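Local structure of cytochrome P450 reductase (Amycolatopsis methanolica 239, 5OGX) at residues Phe197-Pro202 with Ala226-Ala231. The protein transfers electrons from NADH, through FAD and a [2Fe-2S] cluster, to a partner cytochrome P450 that O-demethylates guaiacol and other lignin-derived aromatics. Numbering follows the deposited sequence.
Sequences FHLPPP and ARTALA
Leu-199 meets Thr-228 and Ala-229 through a single methyl, CD1. This methyl lies 3.6 Å from Thr-228 CG2. It also sits 3.7 Å from the backbone N of Ala-229, with Ala-229 CB a little farther off. The Leu-199 and Thr-228 side chains run past each other in opposite directions. CG of Leu-199 stands beside the backbone N (chi1 -68°) and opposite the carbonyl carbon, which turns the branch toward the helix. Thr-228 presents its methyl here, while its OG1 is hydrogen-bonded to Gly-224 O one turn back in the same helix. The contact is small, about 104 Å² of buried surface, and rests on van der Waals packing of the CD1 methyl.

Outside it, the Leu-199 side chain also touches Arg-232, whose NH1 hydrogen-bonds Pro-200 O. On the loop itself, His-198 ND1 donates to Leu-199 O at 2.9 Å, nearly straight at 167°. The acceptor lies in the imidazole plane, but the donor stands above the carbonyl plane. Phe-197 packs further back on helix 219-232, against Leu-222 and Ile-225.

The arrangement joins the interdomain loop to the helix after strand 210-215, within the ferredoxin-NADP+ reductase family's pairing of an antiparallel FAD-binding barrel with a parallel-sheet NAD-binding domain.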
loop_
_atom_site.group_PDB
_atom_site.type_symbol
_atom_site.label_atom_id
_atom_site.label_comp_id
_atom_site.label_asym_id
_atom_site.label_seq_id
_atom_site.Cartn_x
_atom_site.Cartn_y
_atom_site.Cartn_z
ATOM N N PHE A 197 1.818 1.123 4.881
ATOM C CA PHE A 197 0.706 2.074 4.834
ATOM C C PHE A 197 -0.407 1.586 5.759
ATOM O O PHE A 197 -1.439 1.078 5.321
ATOM C CB PHE A 197 0.223 2.206 3.390
ATOM C CG PHE A 197 -0.759 3.335 3.146
ATOM C CD1 PHE A 197 -0.415 4.662 3.380
ATOM C CD2 PHE A 197 -1.993 3.054 2.588
ATOM C CE1 PHE A 197 -1.313 5.697 3.093
ATOM C CE2 PHE A 197 -2.904 4.074 2.304
ATOM C CZ PHE A 197 -2.560 5.399 2.558
ATOM N N HIS A 198 -0.198 1.749 7.067
ATOM C CA HIS A 198 -1.180 1.246 8.025
ATOM C C HIS A 198 -1.143 2.097 9.284
ATOM O O HIS A 198 -0.217 2.874 9.498
ATOM C CB HIS A 198 -0.937 -0.237 8.349
ATOM C CG HIS A 198 0.425 -0.521 8.907
ATOM N ND1 HIS A 198 0.765 -0.236 10.214
ATOM C CD2 HIS A 198 1.530 -1.062 8.337
ATOM C CE1 HIS A 198 2.025 -0.587 10.425
ATOM N NE2 HIS A 198 2.516 -1.086 9.301
ATOM N N LEU A 199 -2.164 1.919 10.132
ATOM C CA LEU A 199 -2.265 2.673 11.367
ATOM C C LEU A 199 -1.142 2.307 12.336
ATOM O O LEU A 199 -0.656 1.173 12.343
ATOM C CB LEU A 199 -3.607 2.382 12.047
ATOM C CG LEU A 199 -4.816 2.930 11.286
ATOM C CD1 LEU A 199 -6.124 2.295 11.758
ATOM C CD2 LEU A 199 -4.874 4.429 11.465
ATOM N N PRO A 200 -0.754 3.238 13.194
ATOM C CA PRO A 200 0.150 2.907 14.298
ATOM C C PRO A 200 -0.526 1.957 15.270
ATOM O O PRO A 200 -1.743 1.720 15.171
ATOM C CB PRO A 200 0.425 4.275 14.940
ATOM C CG PRO A 200 -0.773 5.075 14.636
ATOM C CD PRO A 200 -1.235 4.628 13.261
ATOM N N PRO A 201 0.223 1.370 16.203
ATOM C CA PRO A 201 -0.405 0.504 17.200
ATOM C C PRO A 201 -1.502 1.246 17.934
ATOM O O PRO A 201 -1.447 2.481 18.083
ATOM C CB PRO A 201 0.756 0.145 18.140
ATOM C CG PRO A 201 1.992 0.347 17.332
ATOM C CD PRO A 201 1.686 1.465 16.380
ATOM N N PRO A 202 -2.533 0.534 18.399
ATOM C CA PRO A 202 -3.646 1.212 19.090
ATOM C C PRO A 202 -3.206 2.139 20.212
ATOM O O PRO A 202 -3.787 3.218 20.372
ATOM C CB PRO A 202 -4.481 0.041 19.623
ATOM C CG PRO A 202 -4.207 -1.072 18.687
ATOM C CD PRO A 202 -2.781 -0.907 18.233
ATOM N N ALA A 226 -9.763 3.083 7.171
ATOM C CA ALA A 226 -10.873 3.846 7.741
ATOM C C ALA A 226 -11.728 2.983 8.663
ATOM O O ALA A 226 -12.103 3.412 9.762
ATOM C CB ALA A 226 -11.738 4.436 6.626
ATOM N N ARG A 227 -12.058 1.764 8.229
ATOM C CA ARG A 227 -12.861 0.890 9.078
ATOM C C ARG A 227 -12.121 0.537 10.360
ATOM O O ARG A 227 -12.727 0.464 11.435
ATOM C CB ARG A 227 -13.243 -0.377 8.318
ATOM C CG ARG A 227 -14.271 -0.157 7.231
ATOM C CD ARG A 227 -14.817 -1.489 6.735
ATOM N NE ARG A 227 -13.894 -2.197 5.849
ATOM C CZ ARG A 227 -13.902 -3.518 5.673
ATOM N NH1 ARG A 227 -13.039 -4.094 4.836
ATOM N NH2 ARG A 227 -14.768 -4.265 6.342
ATOM N N THR A 228 -10.813 0.301 10.267
ATOM C CA THR A 228 -10.048 -0.012 11.470
ATOM C C THR A 228 -10.019 1.173 12.425
ATOM O O THR A 228 -10.176 1.004 13.640
ATOM C CB THR A 228 -8.623 -0.425 11.090
ATOM O OG1 THR A 228 -8.695 -1.551 10.193
ATOM C CG2 THR A 228 -7.833 -0.795 12.345
ATOM N N ALA A 229 -9.825 2.383 11.890
ATOM C CA ALA A 229 -9.732 3.560 12.745
ATOM C C ALA A 229 -11.052 3.815 13.443
ATOM O O ALA A 229 -11.081 4.235 14.604
ATOM C CB ALA A 229 -9.332 4.781 11.914
ATOM N N LEU A 230 -12.152 3.578 12.736
ATOM C CA LEU A 230 -13.468 3.817 13.314
ATOM C C LEU A 230 -13.826 2.757 14.348
ATOM O O LEU A 230 -14.535 3.051 15.319
ATOM C CB LEU A 230 -14.507 3.870 12.194
ATOM C CG LEU A 230 -14.480 5.149 11.348
ATOM C CD1 LEU A 230 -15.359 4.999 10.086
ATOM C CD2 LEU A 230 -14.899 6.382 12.171
ATOM N N ALA A 231 -13.344 1.523 14.175
ATOM C CA ALA A 231 -13.576 0.513 15.206
ATOM C C ALA A 231 -12.871 0.893 16.506
ATOM O O ALA A 231 -13.435 0.732 17.597
ATOM C CB ALA A 231 -13.120 -0.862 14.715
#